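Local coordinates for terminal uridylyltransferase 1 (Trypanosoma brucei, PDB 5HZD), which adds uridines from UTP to the 3' ends of guide RNAs, ribosomal RNAs and some mRNAs, taking part in mitochondrial RNA editing in trypanosomes, at residues S7-P12 and G480-L485; L430-E435 and T459-C464. One frame throughout, in Å; residues are numbered along the deposited sequence. Where two conformers were deposited one is given.

Interaction 1 joins the N-terminal zinc finger to the first turn of helix 481-497, near the end of the chain, and so closes a loop of 467 residues. Interaction 2 is nested inside that loop and pairs two irregular segments, 430-435 and 459-464, which follow helix 427-430 and precede helix 481-497. The two lie about 14 Å apart, centre to centre, well out from the centre of the chain. They meet directly: Ser-7 OG is 3.0 Å from Arg-460 NH1, a probable hydrogen bond, and Glu-462 CG packs on Ser-484 OG. The finger is thus seated on the C-terminal part of this construct, consistent with its being required for proper folding of the catalytic domain.

Interaction 1 of 2, residues S7-P12 and G480-L485; sequences SCDACP and GVTKSL. With ZN (zinc ion), chain B.
Asp-9 turns its carboxylate onto the start of helix 481-497, and direct hydrogen bonds carry the contact. OD1 accepts from Thr-482 N at 2.9 Å with an N-H...O angle of 161°, and from Thr-482 OG1 at 2.7 Å. Both donors come in on the syn side but from opposite faces of the carboxylate, each tilted about 30° from its plane, so one oxygen is gripped from two sides. OD2 receives a weak but nearly straight bond from Lys-483 N at 3.3 Å. With CG held between its own backbone N and carbonyl carbon (chi1 66°), the Asp-9 side chain leads to these amides; its negative charge would probably interact favourably with the helix dipole.

Two waters extend the polar network. One receives a bond from Gly-480 N and donates to Asp-9 OD2; the other links Ser-7 O to Val-481 N.

Apolar contact is slighter. Thr-482 CG2 meets Ala-10 CB at 3.8 Å, and Val-481 CG1 lies 4.2 Å from Cys-8 CA. Val-481 also packs on Leu-22 and Leu-23 of helix 19-30.

Metal bonds fix the loop through its two cysteines: Cys-8 SG binds zinc at 2.3 Å and Cys-11 SG at 2.4 Å, with His-25 and His-30 completing the site. Cys-8 SG also accepts a hydrogen bond from Ala-10 N, typical of a zinc knuckle. The assembly is an atypical C2H2 zinc finger whose CxxC loop supplies an aspartate to the first-turn amides of helix 481-497, just after Gly-480 at the N-cap position.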
ATOM      1  N   SER A   7      19.466  -8.304 -26.191  1.00 19.82           N
ATOM      2  CA  SER A   7      19.802  -6.949 -26.593  1.00 20.61           C
ATOM      3  C   SER A   7      20.099  -6.109 -25.356  1.00 19.23           C
ATOM      4  O   SER A   7      19.514  -6.295 -24.282  1.00 18.61           O
ATOM      5  CB  SER A   7      18.681  -6.306 -27.421  1.00 19.97           C
ATOM      6  OG  SER A   7      17.516  -6.066 -26.645  1.00 19.90           O
ATOM      7  N   CYS A   8      21.035  -5.179 -25.543  1.00 19.65           N
ATOM      8  CA  CYS A   8      21.410  -4.209 -24.509  1.00 19.30           C
ATOM      9  C   CYS A   8      20.310  -3.171 -24.293  1.00 22.83           C
ATOM     10  O   CYS A   8      19.615  -2.786 -25.243  1.00 23.05           O
ATOM     11  CB  CYS A   8      22.710  -3.529 -24.928  1.00 21.63           C
ATOM     12  SG  CYS A   8      23.336  -2.494 -23.583  1.00 21.64           S
ATOM     13  N   ASP A   9      20.123  -2.738 -23.036  1.00 18.29           N
ATOM     14  CA  ASP A   9      19.142  -1.698 -22.702  1.00 19.72           C
ATOM     15  C   ASP A   9      19.779  -0.304 -22.578  1.00 22.29           C
ATOM     16  O   ASP A   9      19.091   0.652 -22.225  1.00 25.93           O
ATOM     17  CB  ASP A   9      18.400  -2.036 -21.400  1.00 18.91           C
ATOM     18  CG  ASP A   9      19.313  -2.028 -20.185  1.00 20.83           C
ATOM     19  OD1 ASP A   9      20.547  -2.196 -20.372  1.00 19.54           O
ATOM     20  OD2 ASP A   9      18.784  -1.860 -19.059  1.00 20.10           O
ATOM     21  N   ALA A  10      21.070  -0.198 -22.870  1.00 22.11           N
ATOM     22  CA  ALA A  10      21.817   1.051 -22.642  1.00 23.52           C
ATOM     23  C   ALA A  10      22.424   1.613 -23.914  1.00 27.09           C
ATOM     24  O   ALA A  10      22.965   2.717 -23.929  1.00 31.56           O
ATOM     25  CB  ALA A  10      22.912   0.840 -21.602  1.00 23.48           C
ATOM     26  N   CYS A  11      22.381   0.836 -24.988  1.00 23.29           N
ATOM     27  CA  CYS A  11      22.716   1.380 -26.291  1.00 24.71           C
ATOM     28  C   CYS A  11      21.809   0.708 -27.305  1.00 29.41           C
ATOM     29  O   CYS A  11      21.290  -0.374 -27.045  1.00 30.38           O
ATOM     30  CB  CYS A  11      24.190   1.206 -26.607  1.00 29.86           C
ATOM     31  SG  CYS A  11      24.725  -0.460 -26.804  1.00 27.32           S
ATOM     32  N   PRO A  12      21.574   1.367 -28.446  1.00 36.93           N
ATOM     33  CA  PRO A  12      20.496   0.864 -29.302  1.00 40.16           C
ATOM     34  C   PRO A  12      20.942  -0.206 -30.291  1.00 39.51           C
ATOM     35  O   PRO A  12      20.096  -0.720 -31.010  1.00 46.31           O
ATOM     36  CB  PRO A  12      20.056   2.120 -30.058  1.00 41.74           C
ATOM     37  CG  PRO A  12      21.313   2.922 -30.175  1.00 39.78           C
ATOM     38  CD  PRO A  12      22.084   2.673 -28.896  1.00 37.87           C
ATOM     39  N   GLY A 480      16.043  -3.962 -18.022  1.00 15.70           N
ATOM     40  CA  GLY A 480      16.990  -4.533 -18.956  1.00 15.49           C
ATOM     41  C   GLY A 480      18.323  -4.850 -18.290  1.00 15.56           C
ATOM     42  O   GLY A 480      18.456  -4.709 -17.076  1.00 16.68           O
ATOM     43  N   VAL A 481      19.316  -5.254 -19.065  1.00 16.11           N
ATOM     44  CA  VAL A 481      20.535  -5.811 -18.476  1.00 16.21           C
ATOM     45  C   VAL A 481      21.303  -4.839 -17.568  1.00 16.80           C
ATOM     46  O   VAL A 481      21.682  -5.225 -16.450  1.00 17.09           O
ATOM     47  CB  VAL A 481      21.464  -6.450 -19.528  1.00 16.88           C
ATOM     48  CG1 VAL A 481      22.022  -5.426 -20.517  1.00 17.52           C
ATOM     49  CG2 VAL A 481      22.597  -7.238 -18.828  1.00 19.33           C
ATOM     50  N   THR A 482      21.541  -3.609 -18.012  1.00 16.50           N
ATOM     51  CA  THR A 482      22.273  -2.681 -17.143  1.00 18.94           C
ATOM     52  C   THR A 482      21.453  -2.350 -15.908  1.00 19.48           C
ATOM     53  O   THR A 482      21.995  -2.309 -14.793  1.00 17.94           O
ATOM     54  CB  THR A 482      22.774  -1.395 -17.883  1.00 17.13           C
ATOM     55  OG1 THR A 482      21.653  -0.657 -18.390  1.00 21.77           O
ATOM     56  CG2 THR A 482      23.673  -1.787 -18.998  1.00 18.32           C
ATOM     57  N   LYS A 483      20.143  -2.163 -16.057  1.00 15.50           N
ATOM     58  CA  LYS A 483      19.339  -1.903 -14.875  1.00 14.90           C
ATOM     59  C   LYS A 483      19.419  -3.111 -13.928  1.00 17.20           C
ATOM     60  O   LYS A 483      19.440  -2.950 -12.702  1.00 17.10           O
ATOM     61  CB  LYS A 483      17.879  -1.594 -15.252  1.00 20.60           C
ATOM     62  CG  LYS A 483      17.665  -0.207 -15.835  1.00 26.64           C
ATOM     63  CD  LYS A 483      16.193   0.206 -15.773  1.00 28.88           C
ATOM     64  CE  LYS A 483      16.002   1.576 -16.404  1.00 40.68           C
ATOM     65  NZ  LYS A 483      14.573   1.996 -16.367  1.00 47.91           N
ATOM     66  N   SER A 484      19.468  -4.320 -14.486  1.00 14.82           N
ATOM     67  CA  SER A 484      19.439  -5.530 -13.640  1.00 17.13           C
ATOM     68  C   SER A 484      20.723  -5.607 -12.822  1.00 19.13           C
ATOM     69  O   SER A 484      20.710  -6.073 -11.679  1.00 14.61           O
ATOM     70  CB  SER A 484      19.259  -6.825 -14.464  1.00 14.99           C
ATOM     71  OG  SER A 484      20.446  -7.190 -15.152  1.00 15.46           O
ATOM     72  N   LEU A 485      21.818  -5.113 -13.386  1.00 15.48           N
ATOM     73  CA  LEU A 485      23.091  -5.195 -12.678  1.00 15.17           C
ATOM     74  C   LEU A 485      23.142  -4.114 -11.593  1.00 15.00           C
ATOM     75  O   LEU A 485      23.824  -4.296 -10.575  1.00 16.77           O
ATOM     76  CB  LEU A 485      24.262  -5.095 -13.652  1.00 16.74           C
ATOM     77  CG  LEU A 485      24.315  -6.334 -14.579  1.00 18.45           C
ATOM     78  CD1 LEU A 485      25.554  -6.299 -15.465  1.00 18.11           C
ATOM     79  CD2 LEU A 485      24.245  -7.649 -13.766  1.00 19.39           C
TER
HETATM   80 ZN    ZN B 701      25.076  -1.474 -24.693  1.00 23.46          ZN
HETATM   81  O   HOH W   1      18.574  -6.023 -21.638  1.00 17.70           O
HETATM   82  O   HOH W   2      16.193  -1.231 -18.986  1.00 19.50           O

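Interaction 2 of 2, residues L430-E435 and T459-C464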
ATOM      1  N   LEU A 430       6.667 -20.015 -18.209  1.00 15.91           N
ATOM      2  CA  LEU A 430       5.778 -18.879 -18.472  1.00 15.70           C
ATOM      3  C   LEU A 430       5.900 -18.307 -19.883  1.00 16.10           C
ATOM      4  O   LEU A 430       5.174 -17.376 -20.236  1.00 18.43           O
ATOM      5  CB  LEU A 430       6.068 -17.758 -17.465  1.00 15.02           C
ATOM      6  CG  LEU A 430       6.006 -18.153 -15.983  1.00 16.11           C
ATOM      7  CD1 LEU A 430       6.070 -16.904 -15.081  1.00 15.44           C
ATOM      8  CD2 LEU A 430       4.736 -18.919 -15.663  1.00 15.35           C
ATOM      9  N   GLY A 431       6.845 -18.835 -20.651  1.00 16.56           N
ATOM     10  CA  GLY A 431       7.141 -18.336 -21.984  1.00 17.02           C
ATOM     11  C   GLY A 431       8.006 -17.082 -21.884  1.00 19.16           C
ATOM     12  O   GLY A 431       8.029 -16.271 -22.814  1.00 23.68           O
ATOM     13  N   TRP A 432       8.725 -16.947 -20.780  1.00 16.34           N
ATOM     14  CA  TRP A 432       9.567 -15.774 -20.532  1.00 15.98           C
ATOM     15  C   TRP A 432      11.052 -16.082 -20.794  1.00 16.14           C
ATOM     16  O   TRP A 432      11.943 -15.331 -20.384  1.00 15.90           O
ATOM     17  CB  TRP A 432       9.382 -15.308 -19.091  1.00 15.17           C
ATOM     18  CG  TRP A 432       8.036 -14.727 -18.803  1.00 14.88           C
ATOM     19  CD1 TRP A 432       6.974 -14.609 -19.669  1.00 16.07           C
ATOM     20  CD2 TRP A 432       7.603 -14.180 -17.560  1.00 14.29           C
ATOM     21  NE1 TRP A 432       5.913 -14.013 -19.030  1.00 14.78           N
ATOM     22  CE2 TRP A 432       6.266 -13.751 -17.733  1.00 14.24           C
ATOM     23  CE3 TRP A 432       8.205 -14.038 -16.306  1.00 15.37           C
ATOM     24  CZ2 TRP A 432       5.528 -13.169 -16.698  1.00 13.76           C
ATOM     25  CZ3 TRP A 432       7.507 -13.442 -15.296  1.00 13.79           C
ATOM     26  CH2 TRP A 432       6.163 -13.011 -15.488  1.00 13.75           C
ATOM     27  N   HIS A 433      11.320 -17.183 -21.494  1.00 16.70           N
ATOM     28  CA  HIS A 433      12.697 -17.585 -21.791  1.00 19.74           C
ATOM     29  C   HIS A 433      13.244 -16.919 -23.059  1.00 18.96           C
ATOM     30  O   HIS A 433      14.428 -17.068 -23.384  1.00 22.63           O
ATOM     31  CB  HIS A 433      12.774 -19.095 -21.942  1.00 21.85           C
ATOM     32  CG  HIS A 433      11.914 -19.616 -23.041  1.00 19.03           C
ATOM     33  ND1 HIS A 433      10.546 -19.434 -23.060  1.00 22.35           N
ATOM     34  CD2 HIS A 433      12.224 -20.289 -24.175  1.00 20.71           C
ATOM     35  CE1 HIS A 433      10.050 -19.975 -24.159  1.00 26.94           C
ATOM     36  NE2 HIS A 433      11.046 -20.501 -24.851  1.00 25.19           N
ATOM     37  N   VAL A 434      12.376 -16.210 -23.777  1.00 18.99           N
ATOM     38  CA  VAL A 434      12.751 -15.473 -24.988  0.53 20.92           C
ATOM     39  C   VAL A 434      12.134 -14.079 -24.913  1.00 23.67           C
ATOM     40  O   VAL A 434      10.968 -13.952 -24.541  1.00 22.81           O
ATOM     41  CB  VAL A 434      12.207 -16.180 -26.257  0.53 23.98           C
ATOM     42  CG1 VAL A 434      12.537 -15.383 -27.520  0.53 22.61           C
ATOM     43  CG2 VAL A 434      12.762 -17.591 -26.369  0.53 27.61           C
ATOM     44  N   GLU A 435      12.889 -13.028 -25.266  1.00 20.71           N
ATOM     45  CA  GLU A 435      12.299 -11.701 -25.349  1.00 19.03           C
ATOM     46  C   GLU A 435      12.033 -11.383 -26.813  1.00 21.66           C
ATOM     47  O   GLU A 435      12.736 -11.864 -27.699  1.00 28.80           O
ATOM     48  CB  GLU A 435      13.233 -10.616 -24.782  1.00 20.10           C
ATOM     49  CG  GLU A 435      13.469 -10.656 -23.297  1.00 18.32           C
ATOM     50  CD  GLU A 435      14.518  -9.618 -22.856  1.00 19.20           C
ATOM     51  OE1 GLU A 435      14.939  -8.787 -23.707  1.00 22.20           O
ATOM     52  OE2 GLU A 435      14.940  -9.634 -21.678  1.00 17.42           O
ATOM     53  N   THR A 459       9.561  -5.814 -23.599  1.00 21.65           N
ATOM     54  CA  THR A 459       9.233  -6.419 -22.321  1.00 20.21           C
ATOM     55  C   THR A 459      10.452  -7.251 -21.970  1.00 18.89           C
ATOM     56  O   THR A 459      10.848  -8.119 -22.736  1.00 21.64           O
ATOM     57  CB  THR A 459       8.023  -7.333 -22.496  1.00 23.35           C
ATOM     58  OG1 THR A 459       6.883  -6.528 -22.839  1.00 25.30           O
ATOM     59  CG2 THR A 459       7.755  -8.082 -21.218  1.00 23.40           C
ATOM     60  N   ARG A 460      11.056  -6.977 -20.814  1.00 17.66           N
ATOM     61  CA  ARG A 460      12.324  -7.613 -20.447  1.00 15.16           C
ATOM     62  C   ARG A 460      12.032  -8.782 -19.514  1.00 14.78           C
ATOM     63  O   ARG A 460      11.062  -8.745 -18.735  1.00 15.63           O
ATOM     64  CB  ARG A 460      13.221  -6.632 -19.693  1.00 14.97           C
ATOM     65  CG  ARG A 460      13.694  -5.456 -20.543  1.00 15.41           C
ATOM     66  CD  ARG A 460      14.553  -5.940 -21.680  1.00 16.07           C
ATOM     67  NE  ARG A 460      15.233  -4.837 -22.357  1.00 17.20           N
ATOM     68  CZ  ARG A 460      16.006  -4.959 -23.415  1.00 18.35           C
ATOM     69  NH1 ARG A 460      16.251  -6.159 -23.969  1.00 20.32           N
ATOM     70  NH2 ARG A 460      16.552  -3.878 -23.929  1.00 22.13           N
ATOM     71  N   TYR A 461      12.859  -9.823 -19.640  1.00 15.26           N
ATOM     72  CA  TYR A 461      12.746 -11.017 -18.805  1.00 14.77           C
ATOM     73  C   TYR A 461      14.104 -11.336 -18.202  1.00 16.26           C
ATOM     74  O   TYR A 461      14.488 -12.500 -18.059  1.00 18.90           O
ATOM     75  CB  TYR A 461      12.257 -12.214 -19.637  1.00 15.16           C
ATOM     76  CG  TYR A 461      10.855 -12.057 -20.199  1.00 15.22           C
ATOM     77  CD1 TYR A 461       9.792 -11.729 -19.376  1.00 14.74           C
ATOM     78  CD2 TYR A 461      10.600 -12.259 -21.553  1.00 16.13           C
ATOM     79  CE1 TYR A 461       8.505 -11.593 -19.875  1.00 17.31           C
ATOM     80  CE2 TYR A 461       9.311 -12.115 -22.069  1.00 17.63           C
ATOM     81  CZ  TYR A 461       8.270 -11.800 -21.217  1.00 18.10           C
ATOM     82  OH  TYR A 461       6.989 -11.656 -21.718  1.00 20.55           O
ATOM     83  N   GLU A 462      14.851 -10.288 -17.855  1.00 14.68           N
ATOM     84  CA  GLU A 462      16.130 -10.448 -17.189  1.00 14.68           C
ATOM     85  C   GLU A 462      15.936 -10.841 -15.743  1.00 14.17           C
ATOM     86  O   GLU A 462      16.492 -11.855 -15.274  1.00 15.19           O
ATOM     87  CB  GLU A 462      16.887  -9.124 -17.240  1.00 16.98           C
ATOM     88  CG  GLU A 462      18.346  -9.235 -16.907  1.00 21.55           C
ATOM     89  CD  GLU A 462      19.183  -9.996 -17.934  1.00 19.89           C
ATOM     90  OE1 GLU A 462      18.971  -9.889 -19.177  1.00 23.52           O
ATOM     91  OE2 GLU A 462      20.091 -10.716 -17.473  1.00 24.82           O
ATOM     92  N   LEU A 463      15.181 -10.018 -15.026  1.00 13.99           N
ATOM     93  CA  LEU A 463      14.783 -10.348 -13.665  1.00 13.29           C
ATOM     94  C   LEU A 463      13.293 -10.588 -13.684  1.00 16.05           C
ATOM     95  O   LEU A 463      12.524  -9.683 -14.063  1.00 14.91           O
ATOM     96  CB  LEU A 463      15.079  -9.177 -12.726  1.00 13.02           C
ATOM     97  CG  LEU A 463      16.490  -8.598 -12.732  1.00 15.73           C
ATOM     98  CD1 LEU A 463      16.603  -7.596 -11.580  1.00 15.50           C
ATOM     99  CD2 LEU A 463      17.514  -9.712 -12.575  1.00 14.81           C
ATOM    100  N   CYS A 464      12.857 -11.784 -13.298  1.00 13.02           N
ATOM    101  CA  CYS A 464      11.446 -12.126 -13.449  1.00 12.93           C
ATOM    102  C   CYS A 464      10.735 -12.361 -12.133  1.00 12.54           C
ATOM    103  O   CYS A 464      11.174 -13.189 -11.321  1.00 13.53           O
ATOM    104  CB  CYS A 464      11.308 -13.392 -14.299  1.00 13.33           C
ATOM    105  SG  CYS A 464      11.844 -13.126 -16.002  1.00 15.67           S
TER
HETATM  106  O   HOH W   3      14.685 -14.688 -20.560  1.00 20.04           O
HETATM  107  O   HOH W   4      17.477  -8.657 -21.345  1.00 25.09           O
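Trp-432 and Tyr-461 lie almost flat against each other in an offset stack. The five-membered ring of the indole and the phenol ring have planes 12° apart and centroids separated by 4.1 Å. Displacement brings Tyr-461 CE1 over the pyrrole part, 3.3 Å from Trp-432 CG, while Trp-432 CB sits over the phenol face in a CH-pi contact. Although the rings are nearly parallel, the two side chains run across each other at about a right angle. Leu-430 CD1 lies over the opposite indole face, toward the rim, leaving the ring between an aliphatic and an aromatic neighbour. Cys-464 meets the indole at its edge, its CB 3.8 Å from Trp-432 CE3, and its sulfur approaches the six-membered ring obliquely.

Glu-435 reaches past Tyr-461 in the opposite direction, its carboxylate turned 64° from the phenol plane. The chain is extended beyond CG, carrying both oxygens to the other segment. OE2 takes Tyr-461 N at 2.9 Å, a practically straight bond (178°) that arrives from above the carboxylate plane. OE1 uses its syn lone pair for a salt bridge with Arg-460 NH1, also 2.9 Å, and itself lies near the guanidinium plane, at its edge. A bend in the arginine at chi2 helps bring the guanidinium there, and Ser-7 provides NH1 with a second partner. One water joins Glu-435 OE2 to Glu-462 OE1 and probably eases the proximity of their charges; Glu-462 OE2 is hydrogen-bonded to His-19.

This loop-to-loop packing follows helix 427-430, which ends in a Schellman motif at Gly-431. Trp-432 and Cys-464 rest on Val-416 of strand 415-416, Asn-472 of the proposed nucleotide recognition motif accepts from the indole NE1, and Leu-463 touches Ser-484 and Val-487 of helix 481-497.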